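Local coordinates for A-type flavoprotein (PDB 2Q9U) that binds FMN and a mu-oxo-diiron centre and scavenges oxygen in a parasite, probably passing electrons from the flavin to the irons as in other flavodiiron proteins, at residues Gly32-Asp36 / Asp297-Val301; Ser39-Tyr44 / Leu227-Ser233; Asp171-Tyr177 / Leu195-Tyr199. One frame throughout, in Å; residues are numbered along the deposited sequence.

Interaction 1 of 3, residues Gly32-Asp36 / Asp297-Val301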
loop_
_atom_site.group_PDB
_atom_site.type_symbol
_atom_site.label_atom_id
_atom_site.label_comp_id
_atom_site.label_asym_id
_atom_site.label_seq_id
_atom_site.Cartn_x
_atom_site.Cartn_y
_atom_site.Cartn_z
ATOM N N GLY A 32 9.289 -7.020 9.404
ATOM C CA GLY A 32 9.608 -5.678 8.930
ATOM C C GLY A 32 10.508 -5.582 7.706
ATOM O O GLY A 32 10.751 -4.477 7.210
ATOM N N TYR A 33 11.012 -6.715 7.208
ATOM C CA TYR A 33 11.783 -6.735 5.939
ATOM C C TYR A 33 10.800 -6.707 4.758
ATOM O O TYR A 33 9.869 -7.519 4.683
ATOM C CB TYR A 33 12.675 -7.990 5.877
ATOM C CG TYR A 33 13.651 -8.140 4.701
ATOM C CD1 TYR A 33 13.201 -8.312 3.386
ATOM C CD2 TYR A 33 15.018 -8.187 4.924
ATOM C CE1 TYR A 33 14.100 -8.474 2.315
ATOM C CE2 TYR A 33 15.923 -8.353 3.874
ATOM C CZ TYR A 33 15.461 -8.492 2.585
ATOM O OH TYR A 33 16.352 -8.675 1.582
ATOM N N HIS A 34 10.991 -5.779 3.835
ATOM C CA HIS A 34 10.104 -5.735 2.677
ATOM C C HIS A 34 10.559 -6.795 1.694
ATOM O O HIS A 34 11.504 -6.563 0.932
ATOM C CB HIS A 34 10.118 -4.354 2.039
ATOM C CG HIS A 34 9.237 -3.376 2.739
ATOM N ND1 HIS A 34 9.446 -2.992 4.044
ATOM C CD2 HIS A 34 8.145 -2.700 2.314
ATOM C CE1 HIS A 34 8.515 -2.120 4.399
ATOM N NE2 HIS A 34 7.708 -1.934 3.367
ATOM N N THR A 35 9.916 -7.965 1.739
ATOM C CA THR A 35 10.346 -9.087 0.912
ATOM C C THR A 35 9.607 -8.972 -0.420
ATOM O O THR A 35 8.647 -9.684 -0.643
ATOM C CB THR A 35 10.070 -10.485 1.580
ATOM O OG1 THR A 35 8.702 -10.572 1.989
ATOM C CG2 THR A 35 10.951 -10.684 2.799
ATOM N N ASP A 36 10.054 -8.060 -1.290
ATOM C CA ASP A 36 9.310 -7.748 -2.524
ATOM C C ASP A 36 9.209 -8.957 -3.442
ATOM O O ASP A 36 8.263 -9.063 -4.236
ATOM C CB ASP A 36 9.986 -6.617 -3.303
ATOM C CG ASP A 36 9.865 -5.268 -2.607
ATOM O OD1 ASP A 36 9.173 -5.160 -1.576
ATOM O OD2 ASP A 36 10.469 -4.305 -3.112
ATOM N N ASP A 297 11.611 2.330 1.335
ATOM C CA ASP A 297 11.351 1.676 2.591
ATOM C C ASP A 297 12.690 1.420 3.258
ATOM O O ASP A 297 13.734 1.541 2.608
ATOM C CB ASP A 297 10.539 0.395 2.380
ATOM C CG ASP A 297 11.236 -0.599 1.459
ATOM O OD1 ASP A 297 12.364 -1.019 1.789
ATOM O OD2 ASP A 297 10.646 -0.974 0.417
ATOM N N ILE A 298 12.657 1.081 4.539
ATOM C CA ILE A 298 13.898 0.966 5.306
ATOM C C ILE A 298 14.760 -0.192 4.761
ATOM O O ILE A 298 15.976 -0.183 4.905
ATOM C CB ILE A 298 13.605 0.788 6.845
ATOM C CG1 ILE A 298 12.669 -0.427 7.087
ATOM C CG2 ILE A 298 13.063 2.122 7.457
ATOM C CD1 ILE A 298 12.579 -0.881 8.547
ATOM N N THR A 299 14.124 -1.198 4.155
ATOM C CA THR A 299 14.869 -2.332 3.586
ATOM C C THR A 299 15.811 -1.875 2.446
ATOM O O THR A 299 16.970 -2.312 2.339
ATOM C CB THR A 299 13.907 -3.439 3.078
ATOM O OG1 THR A 299 12.951 -3.729 4.114
ATOM C CG2 THR A 299 14.691 -4.723 2.701
ATOM N N LYS A 300 15.290 -0.994 1.605
ATOM C CA LYS A 300 16.066 -0.414 0.514
ATOM C C LYS A 300 17.106 0.601 1.035
ATOM O O LYS A 300 18.216 0.714 0.494
ATOM C CB LYS A 300 15.088 0.175 -0.516
ATOM C CG LYS A 300 14.327 -1.005 -1.194
ATOM C CD LYS A 300 13.194 -0.615 -2.114
ATOM C CE LYS A 300 12.468 -1.894 -2.586
ATOM N NZ LYS A 300 11.721 -2.616 -1.472
ATOM N N VAL A 301 16.748 1.325 2.086
ATOM C CA VAL A 301 17.717 2.230 2.731
ATOM C C VAL A 301 18.958 1.409 3.174
ATOM O O VAL A 301 20.125 1.803 2.933
ATOM C CB VAL A 301 17.056 3.007 3.915
ATOM C CG1 VAL A 301 18.086 3.800 4.722
ATOM C CG2 VAL A 301 15.938 3.968 3.391
HETATM O O HOH W 1 13.588 -3.895 6.684
HETATM O O HOH W 2 13.191 -4.662 -0.384
HETATM O O HOH W 3 8.109 -2.714 -0.832
#
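Thr299, in the first turn of helix 298-306, splits its two branches between Tyr33 and His34. Its CB rests 3.8 Å from His34 N. From there Thr299 OG1 accepts a nearly straight hydrogen bond from that same His34 N (2.8 Å, 173° at the hydrogen). The other branch ends in Thr299 CG2, which stands 3.7 Å above the centre of the Tyr33 ring, a CH-pi contact over the face. With CG2 placed opposite the backbone N across CA-CB and OG1 beside it (chi1 -49°), both branches can work at once. A water links OG1 to Gly32 O.

Asp297, the helix N-cap, accepts from Lys300 N at OD1, while its CB sits over the centre of the His34 ring at 3.7 Å, the carboxylate stacked almost parallel to the imidazole. Lys300 runs extended until a bend at chi4 (68°) turns NZ between two carboxylates. Lys300 NZ forms salt bridges with both, using the syn lone pair of Asp297 OD2 (2.7 Å) and reaching Asp36 OD2 from above the carboxylate plane (2.7 Å). A second water, bound to Lys300 NZ at 2.7 Å, donates to His34 O. Ile298 also packs on Pro324 of the second subunit.

The contact joins the hairpin of strands 29-30 and 33-34 to the flavodoxin-like domain. One ammonium group, shared by two aspartates in a salt-bridge network, would offset their like charges and probably keeps both ionised.

Interaction 2 of 3, residues Ser39-Tyr44 / Leu227-Ser233. With FEO (mu-oxo-diiron), chain G.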
loop_
_atom_site.group_PDB
_atom_site.type_symbol
_atom_site.label_atom_id
_atom_site.label_comp_id
_atom_site.label_asym_id
_atom_site.label_seq_id
_atom_site.Cartn_x
_atom_site.Cartn_y
_atom_site.Cartn_z
ATOM N N SER A 39 10.008 -15.282 -0.313
ATOM C CA SER A 39 11.188 -15.946 0.247
ATOM C C SER A 39 10.950 -17.440 0.089
ATOM O O SER A 39 10.001 -17.856 -0.564
ATOM C CB SER A 39 11.321 -15.581 1.732
ATOM O OG SER A 39 12.541 -16.065 2.305
ATOM N N SER A 40 11.807 -18.237 0.715
ATOM C CA SER A 40 11.563 -19.680 0.873
ATOM C C SER A 40 12.196 -20.071 2.189
ATOM O O SER A 40 13.084 -19.363 2.677
ATOM C CB SER A 40 12.162 -20.492 -0.279
ATOM O OG SER A 40 13.588 -20.501 -0.239
ATOM N N TYR A 41 11.736 -21.193 2.755
ATOM C CA TYR A 41 12.299 -21.783 3.965
ATOM C C TYR A 41 12.762 -23.158 3.521
ATOM O O TYR A 41 11.952 -24.067 3.344
ATOM C CB TYR A 41 11.208 -21.849 5.058
ATOM C CG TYR A 41 10.416 -20.539 5.064
ATOM C CD1 TYR A 41 11.089 -19.324 5.213
ATOM C CD2 TYR A 41 9.019 -20.513 4.910
ATOM C CE1 TYR A 41 10.401 -18.101 5.192
ATOM C CE2 TYR A 41 8.320 -19.284 4.898
ATOM C CZ TYR A 41 9.028 -18.094 5.029
ATOM O OH TYR A 41 8.370 -16.870 4.973
ATOM N N ASN A 42 14.058 -23.271 3.272
ATOM C CA ASN A 42 14.619 -24.473 2.714
ATOM C C ASN A 42 14.960 -25.443 3.840
ATOM O O ASN A 42 15.564 -25.055 4.843
ATOM C CB ASN A 42 15.864 -24.150 1.897
ATOM C CG ASN A 42 15.602 -23.132 0.786
ATOM O OD1 ASN A 42 14.520 -23.090 0.181
ATOM N ND2 ASN A 42 16.608 -22.318 0.507
ATOM N N SER A 43 14.525 -26.688 3.657
ATOM C CA SER A 43 14.809 -27.800 4.551
ATOM C C SER A 43 15.323 -28.893 3.635
ATOM O O SER A 43 14.955 -28.912 2.482
ATOM C CB SER A 43 13.513 -28.273 5.218
ATOM O OG SER A 43 13.743 -29.474 5.951
ATOM N N TYR A 44 16.140 -29.810 4.150
ATOM C CA TYR A 44 16.770 -30.813 3.279
ATOM C C TYR A 44 16.616 -32.208 3.868
ATOM O O TYR A 44 16.683 -32.359 5.069
ATOM C CB TYR A 44 18.254 -30.498 3.062
ATOM C CG TYR A 44 18.420 -29.151 2.396
ATOM C CD1 TYR A 44 18.268 -29.020 1.011
ATOM C CD2 TYR A 44 18.622 -28.000 3.162
ATOM C CE1 TYR A 44 18.380 -27.750 0.395
ATOM C CE2 TYR A 44 18.718 -26.739 2.563
ATOM C CZ TYR A 44 18.593 -26.629 1.181
ATOM O OH TYR A 44 18.711 -25.374 0.585
ATOM N N LEU A 227 24.153 -25.034 0.788
ATOM C CA LEU A 227 22.696 -25.135 0.759
ATOM C C LEU A 227 22.145 -24.250 1.870
ATOM O O LEU A 227 22.281 -24.537 3.054
ATOM C CB LEU A 227 22.225 -26.587 0.916
ATOM C CG LEU A 227 22.776 -27.680 -0.020
ATOM C CD1 LEU A 227 21.919 -28.944 0.070
ATOM C CD2 LEU A 227 23.038 -27.290 -1.463
ATOM N N SER A 228 21.544 -23.141 1.465
ATOM C CA SER A 228 21.069 -22.137 2.400
ATOM C C SER A 228 19.605 -22.416 2.779
ATOM O O SER A 228 18.927 -23.128 2.077
ATOM C CB SER A 228 21.164 -20.747 1.745
ATOM O OG SER A 228 20.694 -19.754 2.654
ATOM N N ALA A 229 19.138 -21.812 3.863
ATOM C CA ALA A 229 17.734 -21.959 4.308
ATOM C C ALA A 229 16.771 -20.900 3.718
ATOM O O ALA A 229 15.566 -20.992 3.913
ATOM C CB ALA A 229 17.645 -21.995 5.843
ATOM N N HIS A 230 17.297 -19.938 2.964
ATOM C CA HIS A 230 16.452 -18.970 2.233
ATOM C C HIS A 230 16.898 -18.834 0.777
ATOM O O HIS A 230 18.095 -18.620 0.506
ATOM C CB HIS A 230 16.512 -17.581 2.870
ATOM C CG HIS A 230 15.872 -17.494 4.219
ATOM N ND1 HIS A 230 14.519 -17.643 4.420
ATOM C CD2 HIS A 230 16.409 -17.239 5.435
ATOM C CE1 HIS A 230 14.254 -17.507 5.712
ATOM N NE2 HIS A 230 15.386 -17.261 6.344
ATOM N N GLY A 231 15.948 -18.972 -0.150
ATOM C CA GLY A 231 16.217 -18.647 -1.536
ATOM C C GLY A 231 16.986 -19.755 -2.229
ATOM O O GLY A 231 16.713 -20.937 -1.990
ATOM N N VAL A 232 17.944 -19.378 -3.073
ATOM C CA VAL A 232 18.682 -20.362 -3.860
ATOM C C VAL A 232 19.991 -20.755 -3.180
ATOM O O VAL A 232 20.518 -20.035 -2.300
ATOM C CB VAL A 232 18.952 -19.909 -5.332
ATOM C CG1 VAL A 232 17.641 -19.701 -6.061
ATOM C CG2 VAL A 232 19.796 -18.639 -5.369
ATOM N N SER A 233 20.486 -21.915 -3.583
ATOM C CA SER A 233 21.728 -22.458 -3.045
ATOM C C SER A 233 22.862 -22.275 -4.052
ATOM O O SER A 233 22.643 -21.847 -5.198
ATOM C CB SER A 233 21.513 -23.934 -2.685
ATOM O OG SER A 233 20.665 -24.002 -1.567
HETATM FE FE1 FEO G . 15.723 -17.191 8.432
HETATM FE FE2 FEO G . 17.144 -16.041 11.365
HETATM O O FEO G . 15.759 -17.097 10.277
#
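Ser39 OG, whose stronger partner is His176, accepts only a weak bond from His230 ND1 (3.3 Å). The main acceptor for that N-H is Ser40 O, 2.8 Å from His230 ND1 and met nearly along the C=O axis, although it lies 26° out of the imidazole plane. Ser40 also uses its side chain: Ser40 OG, set between backbone N and carbonyl carbon (chi1 70°), accepts from Gly231 N at 2.8 Å and donates to Asn42 OD1. Tyr41 CD1 lies 3.7 Å from His230 CE1, rim to rim, neither ring over the other's face, planes at 80°.

Asn42 gives three of the hydrogen bonds across the contact. Asn42 N donates to Ala229 O (2.8 Å), and its ND2 spends one bond each on Ser228 O and Gly231 O, so the amide spans the turn after strand 225-228. Trp19 also donates to Asn42 OD1. Tyr44 closes the row: Tyr44 OH donates to Ser228 O (2.7 Å), a second donor on that carbonyl, while Leu227 CD1 lies 4.0 Å from the Tyr44 ring centroid over one face.

The contact spans the two sheets of the beta-lactamase-like fold. His230 NE2 coordinates iron FE1 at 2.1 Å; the bond from ND1 to Ser40 O is consistent with a second-shell contact that restrains the ring's rotation.

Interaction 3 of 3, residues Asp171-Tyr177 / Leu195-Tyr199. With FEO (mu-oxo-diiron), chain G; NO3 (nitrate ion), chain C.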
loop_
_atom_site.group_PDB
_atom_site.type_symbol
_atom_site.label_atom_id
_atom_site.label_comp_id
_atom_site.label_asym_id
_atom_site.label_seq_id
_atom_site.Cartn_x
_atom_site.Cartn_y
_atom_site.Cartn_z
ATOM N N ASP A 171 20.529 -19.498 7.625
ATOM C CA ASP A 171 20.346 -18.115 7.192
ATOM C C ASP A 171 21.557 -17.646 6.383
ATOM O O ASP A 171 21.440 -16.827 5.433
ATOM C CB ASP A 171 20.167 -17.172 8.388
ATOM C CG ASP A 171 18.719 -17.111 8.916
ATOM O OD1 ASP A 171 17.726 -17.409 8.190
ATOM O OD2 ASP A 171 18.595 -16.726 10.092
ATOM N N GLY A 172 22.737 -18.154 6.751
ATOM C CA GLY A 172 23.944 -17.810 5.992
ATOM C C GLY A 172 23.787 -18.066 4.505
ATOM O O GLY A 172 23.248 -19.102 4.095
ATOM N N PHE A 173 24.265 -17.114 3.702
ATOM C CA PHE A 173 24.228 -17.194 2.233
ATOM C C PHE A 173 22.814 -17.137 1.667
ATOM O O PHE A 173 22.605 -17.389 0.483
ATOM C CB PHE A 173 24.979 -18.421 1.678
ATOM C CG PHE A 173 26.451 -18.388 1.966
ATOM C CD1 PHE A 173 26.945 -18.903 3.177
ATOM C CD2 PHE A 173 27.329 -17.818 1.055
ATOM C CE1 PHE A 173 28.327 -18.844 3.462
ATOM C CE2 PHE A 173 28.711 -17.754 1.320
ATOM C CZ PHE A 173 29.199 -18.272 2.532
ATOM N N GLY A 174 21.856 -16.758 2.521
ATOM C CA GLY A 174 20.457 -16.712 2.121
ATOM C C GLY A 174 20.070 -15.482 1.329
ATOM O O GLY A 174 20.774 -14.444 1.350
ATOM N N GLN A 175 18.921 -15.580 0.644
ATOM C CA GLN A 175 18.281 -14.398 0.069
ATOM C C GLN A 175 16.777 -14.655 0.140
ATOM O O GLN A 175 16.301 -15.794 -0.023
ATOM C CB GLN A 175 18.679 -14.126 -1.404
ATOM C CG GLN A 175 19.936 -14.864 -1.936
ATOM C CD GLN A 175 19.672 -16.349 -2.205
ATOM O OE1 GLN A 175 18.716 -16.715 -2.899
ATOM N NE2 GLN A 175 20.532 -17.204 -1.676
ATOM N N HIS A 176 16.033 -13.581 0.395
ATOM C CA HIS A 176 14.573 -13.665 0.381
ATOM C C HIS A 176 14.146 -13.611 -1.077
ATOM O O HIS A 176 13.954 -12.531 -1.693
ATOM C CB HIS A 176 13.946 -12.565 1.243
ATOM C CG HIS A 176 14.184 -12.750 2.706
ATOM N ND1 HIS A 176 13.874 -13.919 3.377
ATOM C CD2 HIS A 176 14.663 -11.890 3.640
ATOM C CE1 HIS A 176 14.178 -13.778 4.657
ATOM N NE2 HIS A 176 14.651 -12.554 4.843
ATOM N N TYR A 177 14.086 -14.804 -1.661
ATOM C CA TYR A 177 13.827 -14.941 -3.088
ATOM C C TYR A 177 12.958 -16.173 -3.354
ATOM O O TYR A 177 13.420 -17.297 -3.147
ATOM C CB TYR A 177 15.163 -15.035 -3.848
ATOM C CG TYR A 177 15.070 -15.103 -5.361
ATOM C CD1 TYR A 177 14.087 -14.406 -6.063
ATOM C CD2 TYR A 177 15.986 -15.876 -6.099
ATOM C CE1 TYR A 177 14.022 -14.467 -7.473
ATOM C CE2 TYR A 177 15.929 -15.925 -7.481
ATOM C CZ TYR A 177 14.957 -15.239 -8.162
ATOM O OH TYR A 177 14.922 -15.325 -9.538
ATOM N N LEU A 195 19.936 -9.663 -4.242
ATOM C CA LEU A 195 19.119 -10.028 -3.074
ATOM C C LEU A 195 19.984 -10.571 -1.934
ATOM O O LEU A 195 19.655 -10.397 -0.743
ATOM C CB LEU A 195 18.042 -11.039 -3.494
ATOM C CG LEU A 195 16.974 -10.459 -4.447
ATOM C CD1 LEU A 195 16.067 -11.602 -4.923
ATOM C CD2 LEU A 195 16.145 -9.331 -3.771
ATOM N N PHE A 196 21.100 -11.217 -2.306
ATOM C CA PHE A 196 22.075 -11.737 -1.329
ATOM C C PHE A 196 22.645 -10.543 -0.541
ATOM O O PHE A 196 22.781 -10.589 0.683
ATOM C CB PHE A 196 23.170 -12.500 -2.086
ATOM C CG PHE A 196 24.355 -12.941 -1.238
ATOM C CD1 PHE A 196 25.417 -12.073 -0.971
ATOM C CD2 PHE A 196 24.423 -14.249 -0.753
ATOM C CE1 PHE A 196 26.528 -12.509 -0.225
ATOM C CE2 PHE A 196 25.540 -14.695 -0.024
ATOM C CZ PHE A 196 26.577 -13.823 0.241
ATOM N N LYS A 197 22.959 -9.464 -1.260
ATOM C CA LYS A 197 23.407 -8.200 -0.629
ATOM C C LYS A 197 22.326 -7.534 0.214
ATOM O O LYS A 197 22.602 -6.999 1.305
ATOM C CB LYS A 197 23.917 -7.208 -1.675
ATOM C CG LYS A 197 25.258 -7.586 -2.278
ATOM C CD LYS A 197 25.633 -6.578 -3.385
ATOM C CE LYS A 197 26.851 -7.015 -4.167
ATOM N NZ LYS A 197 27.143 -6.112 -5.346
ATOM N N GLU A 198 21.083 -7.567 -0.267
ATOM C CA GLU A 198 20.005 -6.971 0.524
ATOM C C GLU A 198 19.862 -7.743 1.849
ATOM O O GLU A 198 19.627 -7.152 2.920
ATOM C CB GLU A 198 18.683 -6.967 -0.263
ATOM C CG GLU A 198 17.619 -6.035 0.343
ATOM C CD GLU A 198 16.318 -6.094 -0.426
ATOM O OE1 GLU A 198 15.714 -7.183 -0.465
ATOM O OE2 GLU A 198 15.911 -5.063 -0.998
ATOM N N TYR A 199 19.965 -9.069 1.765
ATOM C CA TYR A 199 19.860 -9.899 2.983
ATOM C C TYR A 199 20.996 -9.571 3.964
ATOM O O TYR A 199 20.772 -9.371 5.177
ATOM C CB TYR A 199 19.886 -11.380 2.615
ATOM C CG TYR A 199 19.550 -12.256 3.779
ATOM C CD1 TYR A 199 20.533 -12.633 4.704
ATOM C CD2 TYR A 199 18.237 -12.731 3.955
ATOM C CE1 TYR A 199 20.225 -13.465 5.798
ATOM C CE2 TYR A 199 17.920 -13.565 5.031
ATOM C CZ TYR A 199 18.917 -13.921 5.953
ATOM O OH TYR A 199 18.567 -14.739 7.009
HETATM FE FE1 FEO G . 15.723 -17.191 8.432
HETATM FE FE2 FEO G . 17.144 -16.041 11.365
HETATM O O FEO G . 15.759 -17.097 10.277
HETATM N N NO3 C . 15.916 -14.115 8.844
HETATM O O1 NO3 C . 15.395 -12.906 8.432
HETATM O O2 NO3 C . 15.816 -15.185 7.995
HETATM O O3 NO3 C . 16.574 -14.268 10.046
HETATM O O HOH W 4 23.068 -13.101 2.404
HETATM O O HOH W 5 17.110 -10.911 0.267
#
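Tyr199 reaches from helix 189-204 into the loop of residues 171-177, where Gly174 lies over one face of its ring and His176 at its edge. Gly174 C sits toward the rim of that face, and Gly174 O touches Tyr199 CB at 3.4 Å. His176 meets the tyrosine obliquely, the two planes 55° apart: Tyr199 CE2 comes over a face of the imidazole, 3.4 Å from His176 NE2. The other nitrogen of His176, ND1, is hydrogen-bonded to Ser39.

A chi1 of -170°, which swings CG to the far side from the backbone N, sends the Tyr199 ring toward the irons. Tyr199 OH ends 3.0 Å from Asp171 OD1 and equally 3.0 Å from O2 of a nitrate that is probably from the crystallisation liquor. Asp171 itself crosses the tyrosine at about a right angle and bridges the metals, OD1 on FE1 and OD2 on FE2, both at 2.0 Å. His90, His230 and Asp89 complete the protein ligands of FE1; His85, Glu87 and His152 those of FE2.

Farther along, Phe173 and Phe196 point the same way, side by side, with Phe173 CD2 3.8 Å from Phe196 CE2. Gln175 lays CB against Leu195 and CG against Phe196, then bends at chi2 (75°). This lets NE2 bond Phe173 O, while OE1 accepts from Val232 N. Tyr177 crosses Leu195 at about a right angle, Tyr177 CD1 to Leu195 CD1 at 3.6 Å. Two waters stitch the backbones, one between Gly174 O and Phe196 O, the other between His176 N and Leu195 O.

Nitrate O2 on FE1 and O3 on FE2 reveal that both irons can take an outside ligand on this side, consistent with a site for exogenous ligands, and the phenol of Tyr199 stands close enough to interact with one held there.

Overall arrangement
Of the contact segments, 32-36 comes first along the chain. Interaction 1 closes the longest loop, carrying the chain from there to the flavodoxin-like domain at 297-301. Within it, interaction 2 joins strand 39-46 of one sheet of the beta-lactamase-like domain to the end of strand 225-228 of the other. Interaction 3 is nested inside that, folding the loop after strand 166-170 onto helix 189-204; none of the three cross. Interactions 2 and 3 both reach the diiron centre and are tied by Ser39 to His176 and Gln175 to Val232. Interactions 1 and 3 meet at Glu198, which touches both Tyr33 and Thr299, so helix 189-204 borders the metal site through Tyr199 and the flavodoxin-like domain through Glu198.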